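70 kDa peptidylprolyl isomerase, putative (Plasmodium falciparum, PDB 2FBN) is a putative FKBP-type peptidylprolyl isomerase whose C-terminal tetratricopeptide repeat domain probably binds the C-terminal tail of the chaperone Hsp90. Local coordinates at residues A[32-37]-A[72-77]; A[40-45]-A[88-93]; A[55-60]-A[95-100]. All blocks are in the same frame, centred on the assembly; numbering follows the deposited sequence.

Helix 77-100, or the turn leading into it, takes part in all three interactions. Interaction 1 sets the loop before helix 77-100, and interaction 2 the helix itself, against helix 31-50; interaction 3 sets the helix against helix 54-66. Interaction 3 is wholly buried and apolar, with an isoleucine pressed on a cysteine and a tyrosine. Interaction 1 buries its lysine and valine yet adds two water bridges at the tryptophan and at an acidic pair. Interaction 2 is partly buried, and one lysine supplies both its carbon contacts and its water bridge. Its centre lies about 10 Å from that of interaction 3, and the salt bridge E44 OE1 to K60 NZ, 3.0 Å, joins the two.

Interaction 1 (A[32-37]-A[72-77]); sequences EEKVQS and EEWDDQ
W74 buries more surface here than any other residue, and it meets helix 31-50 with the rim of its six-membered ring. V35 CG2 lies 3.7 Å from W74 CZ3 and equally far from CH2, so the methyl sits against that edge, near the ring plane. V35 owes this to its first torsion (chi1 176°), which turns CG1 away from the backbone N and swings CG2 to the N side. K34 adds a looser touch: its extended chain carries CD to 4.1 Å from W74 CZ2, also near the plane of the indole.

The polar ends are joined through water. One molecule accepts from K34 NZ at 2.9 Å and from W74 NE1 at 2.9 Å, and it lies in the plane of the indole. The indole N-H and the ammonium thus share one acceptor, which gives the ring a polar tether beside its apolar edge. A second water donates to E32 OE2 at 3.0 Å and to D76 OD2 at 3.0 Å; bridging two carboxylates in this way would probably ease the repulsion between their like charges. D76 has a further role, as the N-cap of the helix that follows, where its OD1 accepts weak hydrogen bonds from the backbone N of I78 and of L79.

The contact thus pins the loop after helix 54-66 to the start of helix 31-50. Helix 77-100 packs against both partners, W74 resting on L79 and L80, V35 on K82 and I86.

Interaction 2 (A[40-45]-A[88-93]); sequences DIKEEG and ISCNLN
K42 is the residue through which 40-45 touches 88-93, and its neighbours along the helix show how it is framed. Before it, D40 holds to its own helix through a weak hydrogen bond from the amide of Q36. I41 next turns the end of its side chain away from 88-93 and packs on F67.

K42 then points at the partner helix. With CG anti to the backbone N (chi1 -179°), the start of the chain crosses toward C90, and CG comes within 3.7 Å of C90 SG, with CB at 4.0 Å. Further out, CD lies 3.7 Å from S89 CB. The chain then bends at chi3 (54°) and chi4, which turns the ammonium aside toward E43, the next residue. There NZ forms a salt bridge of 3.1 Å with E43 OE1, which it meets from above the carboxylate plane. A water accepts from K42 NZ at 2.9 Å and is hydrogen-bonded to S89 OG at 3.1 Å, so the helices are linked by a polar bridge outside the carbon contacts. S89 OG is also bonded to the backbone O of N85. K42 thus has its aliphatic part against C90 and S89 and its charge held by an acid and a water.

E44 faces another way and pairs with K60 of helix 54-66. Last comes G45, whose backbone lies against A57 and K60 of helix 54-66; with no side chain there, the two helices can come close.

Helices 31-50 and 77-100 run in roughly the same direction here, the side-by-side arrangement of TPR superhelices, whose inner groove typically receives peptides such as the Hsp90 tail.

Interaction 3 (A[55-60]-A[95-100]); sequences NEAIVK and ATCYNK
I58 drives into helix 77-100 between C97 and Y98, and the closeness of fit falls off on moving away from it. The tightest point is I58 CG1 against C97 CB, 3.4 Å, nearer than ordinary carbon contact. The torsion chi1 of -70° sends CG1 to the side of the backbone N and sets CG2 anti to that N, so the two branches part: CG1 presses on C97, CG2 reaches Y98, and the terminal CD1 touches both. I58 CG2 stands 3.4 Å from Y98 OH, and I58 CD1 meets the ring obliquely at CE1, 3.8 Å away. Y98 is thereby flanked along one side from ring carbon to hydroxyl. Its OH also takes part in a weak hydrogen bond with K62, and its ring meets that of H110 with planes about 25° apart.

Away from this wedge the fit slackens. A57 CB approaches C97 SG no nearer than 4.2 Å, a light touch compared with that of I58, although C97 is further enclosed by F49, I54 and Y61. Toward solvent, polar groups take over: exposed N55 uses OD1 to accept from N101 ND2, just past the end of helix 77-100.

The axes of segments 55-60 and 95-100 come within 9.8 Å and run roughly antiparallel, at 148°. Antiparallel packing of successive helices is the hallmark of tetratricopeptide repeat arrays, and here I58, against C97 and Y98, joins helix 54-66 to helix 77-100.

Interaction 1 (A[32-37]-A[72-77])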
loop_
_atom_site.group_PDB
_atom_site.type_symbol
_atom_site.label_atom_id
_atom_site.label_comp_id
_atom_site.label_asym_id
_atom_site.label_seq_id
_atom_site.Cartn_x
_atom_site.Cartn_y
_atom_site.Cartn_z
ATOM N N GLU A 32 -18.230 -9.193 12.126
ATOM C CA GLU A 32 -17.755 -9.472 13.477
ATOM C C GLU A 32 -16.517 -10.378 13.460
ATOM O O GLU A 32 -15.547 -10.145 14.206
ATOM C CB GLU A 32 -18.885 -10.091 14.303
ATOM C CG GLU A 32 -20.039 -9.131 14.583
ATOM C CD GLU A 32 -21.048 -8.980 13.428
ATOM O OE1 GLU A 32 -20.911 -9.641 12.357
ATOM O OE2 GLU A 32 -21.996 -8.171 13.602
ATOM N N GLU A 33 -16.537 -11.397 12.601
ATOM C CA GLU A 33 -15.423 -12.339 12.497
ATOM C C GLU A 33 -14.186 -11.698 11.885
ATOM O O GLU A 33 -13.061 -12.039 12.264
ATOM C CB GLU A 33 -15.808 -13.577 11.696
ATOM C CG GLU A 33 -16.797 -14.498 12.400
ATOM C CD GLU A 33 -17.237 -15.653 11.516
ATOM O OE1 GLU A 33 -17.586 -15.430 10.333
ATOM O OE2 GLU A 33 -17.263 -16.796 12.025
ATOM N N LYS A 34 -14.395 -10.776 10.942
ATOM C CA LYS A 34 -13.271 -10.045 10.343
ATOM C C LYS A 34 -12.522 -9.285 11.432
ATOM O O LYS A 34 -11.299 -9.360 11.513
ATOM C CB LYS A 34 -13.723 -9.107 9.227
ATOM C CG LYS A 34 -14.215 -9.854 7.990
ATOM C CD LYS A 34 -14.631 -8.892 6.911
ATOM C CE LYS A 34 -15.144 -9.625 5.683
ATOM N NZ LYS A 34 -15.563 -8.666 4.638
ATOM N N VAL A 35 -13.268 -8.599 12.294
ATOM C CA VAL A 35 -12.670 -7.858 13.413
ATOM C C VAL A 35 -11.928 -8.781 14.375
ATOM O O VAL A 35 -10.773 -8.501 14.737
ATOM C CB VAL A 35 -13.722 -7.025 14.178
ATOM C CG1 VAL A 35 -13.093 -6.344 15.417
ATOM C CG2 VAL A 35 -14.302 -5.958 13.260
ATOM N N GLN A 36 -12.581 -9.876 14.777
ATOM C CA GLN A 36 -11.978 -10.813 15.729
ATOM C C GLN A 36 -10.687 -11.427 15.198
ATOM O O GLN A 36 -9.678 -11.469 15.908
ATOM C CB GLN A 36 -12.974 -11.907 16.161
ATOM C CG GLN A 36 -12.466 -12.775 17.314
ATOM C CD GLN A 36 -12.042 -11.961 18.531
ATOM O OE1 GLN A 36 -12.851 -11.257 19.140
ATOM N NE2 GLN A 36 -10.761 -12.053 18.890
ATOM N N SER A 37 -10.726 -11.892 13.949
ATOM C CA SER A 37 -9.566 -12.513 13.317
ATOM C C SER A 37 -8.437 -11.494 13.143
ATOM O O SER A 37 -7.275 -11.808 13.393
ATOM C CB SER A 37 -9.930 -13.157 11.978
ATOM O OG SER A 37 -10.934 -14.161 12.134
ATOM N N GLU A 72 -15.124 -0.024 3.544
ATOM C CA GLU A 72 -15.298 1.443 3.620
ATOM C C GLU A 72 -16.705 1.834 4.031
ATOM O O GLU A 72 -16.911 2.909 4.612
ATOM C CB GLU A 72 -14.979 2.131 2.286
ATOM C CG GLU A 72 -13.528 2.050 1.842
ATOM C CD GLU A 72 -13.260 0.893 0.885
ATOM O OE1 GLU A 72 -14.115 -0.019 0.775
ATOM O OE2 GLU A 72 -12.183 0.903 0.236
ATOM N N GLU A 73 -17.660 0.960 3.723
ATOM C CA GLU A 73 -19.078 1.259 3.876
ATOM C C GLU A 73 -19.700 0.618 5.118
ATOM O O GLU A 73 -20.930 0.591 5.272
ATOM C CB GLU A 73 -19.824 0.848 2.616
ATOM C CG GLU A 73 -19.069 1.246 1.361
ATOM C CD GLU A 73 -19.945 1.313 0.149
ATOM O OE1 GLU A 73 -20.701 0.344 -0.094
ATOM O OE2 GLU A 73 -19.864 2.338 -0.563
ATOM N N TRP A 74 -18.845 0.111 6.002
ATOM C CA TRP A 74 -19.278 -0.315 7.322
ATOM C C TRP A 74 -19.907 0.874 8.048
ATOM O O TRP A 74 -19.469 2.018 7.881
ATOM C CB TRP A 74 -18.086 -0.805 8.128
ATOM C CG TRP A 74 -17.648 -2.224 7.845
ATOM C CD1 TRP A 74 -17.930 -2.978 6.744
ATOM C CD2 TRP A 74 -16.815 -3.035 8.687
ATOM N NE1 TRP A 74 -17.338 -4.218 6.852
ATOM C CE2 TRP A 74 -16.645 -4.279 8.034
ATOM C CE3 TRP A 74 -16.191 -2.826 9.924
ATOM C CZ2 TRP A 74 -15.878 -5.320 8.582
ATOM C CZ3 TRP A 74 -15.432 -3.867 10.477
ATOM C CH2 TRP A 74 -15.283 -5.096 9.798
ATOM N N ASP A 75 -20.920 0.591 8.856
ATOM C CA ASP A 75 -21.588 1.640 9.629
ATOM C C ASP A 75 -21.998 1.188 11.037
ATOM O O ASP A 75 -22.710 1.910 11.740
ATOM C CB ASP A 75 -22.786 2.214 8.858
ATOM C CG ASP A 75 -23.813 1.158 8.486
ATOM O OD1 ASP A 75 -23.842 0.069 9.107
ATOM O OD2 ASP A 75 -24.598 1.429 7.556
ATOM N N ASP A 76 -21.570 -0.012 11.433
ATOM C CA ASP A 76 -21.741 -0.464 12.817
ATOM C C ASP A 76 -20.666 0.205 13.669
ATOM O O ASP A 76 -19.486 -0.155 13.585
ATOM C CB ASP A 76 -21.659 -2.003 12.917
ATOM C CG ASP A 76 -21.797 -2.524 14.359
ATOM O OD1 ASP A 76 -21.408 -1.822 15.308
ATOM O OD2 ASP A 76 -22.288 -3.662 14.544
ATOM N N GLN A 77 -21.071 1.165 14.503
ATOM C CA GLN A 77 -20.089 1.959 15.254
ATOM C C GLN A 77 -19.151 1.108 16.109
ATOM O O GLN A 77 -17.971 1.440 16.241
ATOM C CB GLN A 77 -20.748 3.069 16.098
ATOM C CG GLN A 77 -19.752 4.145 16.516
ATOM C CD GLN A 77 -20.365 5.271 17.330
ATOM O OE1 GLN A 77 -20.744 5.084 18.490
ATOM N NE2 GLN A 77 -20.427 6.459 16.741
HETATM O O HOH W 1 -22.623 -5.596 12.301
HETATM O O HOH W 2 -17.437 -6.571 5.202
#

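Interaction 2 (A[40-45]-A[88-93])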
loop_
_atom_site.group_PDB
_atom_site.type_symbol
_atom_site.label_atom_id
_atom_site.label_comp_id
_atom_site.label_asym_id
_atom_site.label_seq_id
_atom_site.Cartn_x
_atom_site.Cartn_y
_atom_site.Cartn_z
ATOM N N ASP A 40 -6.788 -11.007 16.475
ATOM C CA ASP A 40 -6.013 -12.191 16.843
ATOM C C ASP A 40 -4.710 -12.278 16.057
ATOM O O ASP A 40 -3.638 -12.584 16.615
ATOM C CB ASP A 40 -6.833 -13.454 16.606
ATOM C CG ASP A 40 -7.945 -13.641 17.630
ATOM O OD1 ASP A 40 -7.923 -12.979 18.700
ATOM O OD2 ASP A 40 -8.843 -14.460 17.335
ATOM N N ILE A 41 -4.798 -12.003 14.756
ATOM C CA ILE A 41 -3.626 -12.047 13.889
ATOM C C ILE A 41 -2.637 -10.918 14.256
ATOM O O ILE A 41 -1.417 -11.136 14.261
ATOM C CB ILE A 41 -4.037 -12.047 12.393
ATOM C CG1 ILE A 41 -4.787 -13.361 12.089
ATOM C CG2 ILE A 41 -2.810 -11.902 11.481
ATOM C CD1 ILE A 41 -5.643 -13.326 10.847
ATOM N N LYS A 42 -3.170 -9.742 14.592
ATOM C CA LYS A 42 -2.347 -8.638 15.087
ATOM C C LYS A 42 -1.549 -9.099 16.322
ATOM O O LYS A 42 -0.353 -8.849 16.414
ATOM C CB LYS A 42 -3.197 -7.403 15.417
ATOM C CG LYS A 42 -2.374 -6.212 15.929
ATOM C CD LYS A 42 -3.174 -5.303 16.860
ATOM C CE LYS A 42 -3.809 -6.055 18.020
ATOM N NZ LYS A 42 -3.770 -5.274 19.287
ATOM N N GLU A 43 -2.212 -9.789 17.247
ATOM C CA GLU A 43 -1.514 -10.283 18.440
ATOM C C GLU A 43 -0.390 -11.268 18.075
ATOM O O GLU A 43 0.686 -11.234 18.668
ATOM C CB GLU A 43 -2.492 -10.889 19.457
ATOM C CG GLU A 43 -3.551 -9.913 19.968
ATOM C CD GLU A 43 -3.026 -8.898 20.959
ATOM O OE1 GLU A 43 -2.479 -7.863 20.513
ATOM O OE2 GLU A 43 -3.184 -9.119 22.191
ATOM N N GLU A 44 -0.621 -12.119 17.082
ATOM C CA GLU A 44 0.432 -13.002 16.573
ATOM C C GLU A 44 1.632 -12.215 16.042
ATOM O O GLU A 44 2.791 -12.609 16.241
ATOM C CB GLU A 44 -0.092 -13.886 15.451
ATOM C CG GLU A 44 -1.126 -14.922 15.877
ATOM C CD GLU A 44 -1.585 -15.754 14.705
ATOM O OE1 GLU A 44 -0.731 -16.389 14.044
ATOM O OE2 GLU A 44 -2.802 -15.780 14.444
ATOM N N GLY A 45 1.332 -11.119 15.341
ATOM C CA GLY A 45 2.366 -10.193 14.870
ATOM C C GLY A 45 3.180 -9.638 16.030
ATOM O O GLY A 45 4.425 -9.632 15.976
ATOM N N ILE A 88 -4.819 1.301 13.363
ATOM C CA ILE A 88 -3.750 2.136 13.949
ATOM C C ILE A 88 -2.579 1.291 14.448
ATOM O O ILE A 88 -1.414 1.574 14.131
ATOM C CB ILE A 88 -4.305 3.041 15.076
ATOM C CG1 ILE A 88 -5.196 4.139 14.463
ATOM C CG2 ILE A 88 -3.151 3.582 15.934
ATOM C CD1 ILE A 88 -6.018 4.910 15.477
ATOM N N SER A 89 -2.876 0.234 15.203
ATOM C CA SER A 89 -1.828 -0.632 15.759
ATOM C C SER A 89 -1.003 -1.350 14.693
ATOM O O SER A 89 0.233 -1.343 14.734
ATOM C CB SER A 89 -2.425 -1.663 16.714
ATOM O OG SER A 89 -2.962 -1.006 17.843
ATOM N N CYS A 90 -1.693 -1.980 13.751
ATOM C CA CYS A 90 -1.020 -2.687 12.673
ATOM C C CYS A 90 -0.144 -1.743 11.855
ATOM O O CYS A 90 0.998 -2.072 11.535
ATOM C CB CYS A 90 -2.056 -3.306 11.744
ATOM S SG CYS A 90 -2.789 -4.770 12.493
ATOM N N ASN A 91 -0.682 -0.586 11.472
ATOM C CA ASN A 91 0.128 0.331 10.671
ATOM C C ASN A 91 1.306 0.942 11.437
ATOM O O ASN A 91 2.388 1.115 10.870
ATOM C CB ASN A 91 -0.728 1.392 10.013
ATOM C CG ASN A 91 -1.483 0.837 8.820
ATOM O OD1 ASN A 91 -0.878 0.471 7.792
ATOM N ND2 ASN A 91 -2.796 0.775 8.941
ATOM N N LEU A 92 1.092 1.270 12.708
ATOM C CA LEU A 92 2.189 1.759 13.539
ATOM C C LEU A 92 3.283 0.700 13.660
ATOM O O LEU A 92 4.479 0.980 13.457
ATOM C CB LEU A 92 1.694 2.143 14.928
ATOM C CG LEU A 92 1.064 3.508 15.141
ATOM C CD1 LEU A 92 0.456 3.536 16.535
ATOM C CD2 LEU A 92 2.133 4.594 14.995
ATOM N N ASN A 93 2.878 -0.523 14.006
ATOM C CA ASN A 93 3.828 -1.624 14.171
ATOM C C ASN A 93 4.546 -1.915 12.854
ATOM O O ASN A 93 5.748 -2.167 12.841
ATOM C CB ASN A 93 3.160 -2.884 14.739
ATOM C CG ASN A 93 2.560 -2.658 16.120
ATOM O OD1 ASN A 93 2.875 -1.666 16.789
ATOM N ND2 ASN A 93 1.662 -3.548 16.534
HETATM O O HOH W 3 -5.294 -2.927 18.536
#

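Interaction 3 (A[55-60]-A[95-100])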
loop_
_atom_site.group_PDB
_atom_site.type_symbol
_atom_site.label_atom_id
_atom_site.label_comp_id
_atom_site.label_asym_id
_atom_site.label_seq_id
_atom_site.Cartn_x
_atom_site.Cartn_y
_atom_site.Cartn_z
ATOM N N ASN A 55 10.404 -10.014 9.999
ATOM C CA ASN A 55 9.764 -10.384 8.733
ATOM C C ASN A 55 8.456 -11.120 8.979
ATOM O O ASN A 55 7.452 -10.889 8.299
ATOM C CB ASN A 55 10.712 -11.233 7.895
ATOM C CG ASN A 55 11.914 -10.445 7.421
ATOM O OD1 ASN A 55 11.827 -9.239 7.171
ATOM N ND2 ASN A 55 13.041 -11.123 7.283
ATOM N N GLU A 56 8.481 -12.003 9.973
ATOM C CA GLU A 56 7.311 -12.792 10.359
ATOM C C GLU A 56 6.215 -11.881 10.912
ATOM O O GLU A 56 5.022 -12.065 10.603
ATOM C CB GLU A 56 7.718 -13.839 11.394
ATOM C CG GLU A 56 8.627 -14.964 10.830
ATOM C CD GLU A 56 10.095 -14.560 10.542
ATOM O OE1 GLU A 56 10.552 -13.447 10.911
ATOM O OE2 GLU A 56 10.807 -15.396 9.927
ATOM N N ALA A 57 6.622 -10.902 11.728
ATOM C CA ALA A 57 5.684 -9.920 12.268
ATOM C C ALA A 57 5.006 -9.126 11.151
ATOM O O ALA A 57 3.786 -8.921 11.182
ATOM C CB ALA A 57 6.379 -8.984 13.241
ATOM N N ILE A 58 5.798 -8.718 10.160
ATOM C CA ILE A 58 5.275 -7.953 9.014
ATOM C C ILE A 58 4.156 -8.723 8.302
ATOM O O ILE A 58 3.077 -8.168 8.042
ATOM C CB ILE A 58 6.403 -7.584 8.035
ATOM C CG1 ILE A 58 7.315 -6.521 8.680
ATOM C CG2 ILE A 58 5.819 -7.116 6.701
ATOM C CD1 ILE A 58 8.654 -6.326 7.972
ATOM N N VAL A 59 4.408 -9.999 8.004
ATOM C CA VAL A 59 3.391 -10.840 7.361
ATOM C C VAL A 59 2.075 -10.821 8.152
ATOM O O VAL A 59 0.998 -10.583 7.575
ATOM C CB VAL A 59 3.927 -12.278 7.138
ATOM C CG1 VAL A 59 2.822 -13.188 6.639
ATOM C CG2 VAL A 59 5.139 -12.258 6.151
ATOM N N LYS A 60 2.162 -11.005 9.470
ATOM C CA LYS A 60 0.957 -11.060 10.323
ATOM C C LYS A 60 0.206 -9.736 10.345
ATOM O O LYS A 60 -1.024 -9.709 10.188
ATOM C CB LYS A 60 1.278 -11.511 11.750
ATOM C CG LYS A 60 1.827 -12.940 11.826
ATOM C CD LYS A 60 0.762 -13.976 11.476
ATOM C CE LYS A 60 1.320 -15.377 11.672
ATOM N NZ LYS A 60 0.347 -16.411 11.261
ATOM N N ALA A 95 5.193 0.277 10.562
ATOM C CA ALA A 95 6.161 1.365 10.367
ATOM C C ALA A 95 7.441 1.071 11.163
ATOM O O ALA A 95 8.551 1.176 10.630
ATOM C CB ALA A 95 5.561 2.687 10.760
ATOM N N THR A 96 7.280 0.673 12.425
ATOM C CA THR A 96 8.428 0.217 13.235
ATOM C C THR A 96 9.221 -0.907 12.553
ATOM O O THR A 96 10.450 -0.826 12.420
ATOM C CB THR A 96 7.985 -0.228 14.640
ATOM O OG1 THR A 96 7.202 0.817 15.242
ATOM C CG2 THR A 96 9.199 -0.550 15.510
ATOM N N CYS A 97 8.517 -1.945 12.091
ATOM C CA CYS A 97 9.160 -3.077 11.449
ATOM C C CYS A 97 9.984 -2.623 10.260
ATOM O O CYS A 97 11.131 -2.993 10.087
ATOM C CB CYS A 97 8.120 -4.115 10.996
ATOM S SG CYS A 97 7.403 -5.023 12.397
ATOM N N TYR A 98 9.384 -1.782 9.434
ATOM C CA TYR A 98 10.068 -1.348 8.233
ATOM C C TYR A 98 11.249 -0.406 8.528
ATOM O O TYR A 98 12.269 -0.472 7.847
ATOM C CB TYR A 98 9.054 -0.733 7.289
ATOM C CG TYR A 98 8.170 -1.758 6.601
ATOM C CD1 TYR A 98 8.724 -2.849 5.918
ATOM C CD2 TYR A 98 6.781 -1.609 6.605
ATOM C CE1 TYR A 98 7.898 -3.778 5.236
ATOM C CE2 TYR A 98 5.959 -2.524 5.927
ATOM C CZ TYR A 98 6.525 -3.599 5.262
ATOM O OH TYR A 98 5.703 -4.492 4.588
ATOM N N ASN A 99 11.117 0.460 9.536
ATOM C CA ASN A 99 12.295 1.237 10.002
ATOM C C ASN A 99 13.437 0.338 10.472
ATOM O O ASN A 99 14.599 0.548 10.112
ATOM C CB ASN A 99 11.901 2.246 11.067
ATOM C CG ASN A 99 11.296 3.518 10.465
ATOM O OD1 ASN A 99 11.553 3.846 9.293
ATOM N ND2 ASN A 99 10.545 4.261 11.274
ATOM N N LYS A 100 13.093 -0.687 11.236
ATOM C CA LYS A 100 14.067 -1.690 11.669
ATOM C C LYS A 100 14.747 -2.380 10.483
ATOM O O LYS A 100 15.976 -2.534 10.463
ATOM C CB LYS A 100 13.400 -2.717 12.574
ATOM C CG LYS A 100 13.170 -2.215 13.986
ATOM C CD LYS A 100 12.300 -3.159 14.828
ATOM C CE LYS A 100 12.436 -2.810 16.315
ATOM N NZ LYS A 100 13.804 -3.193 16.849
#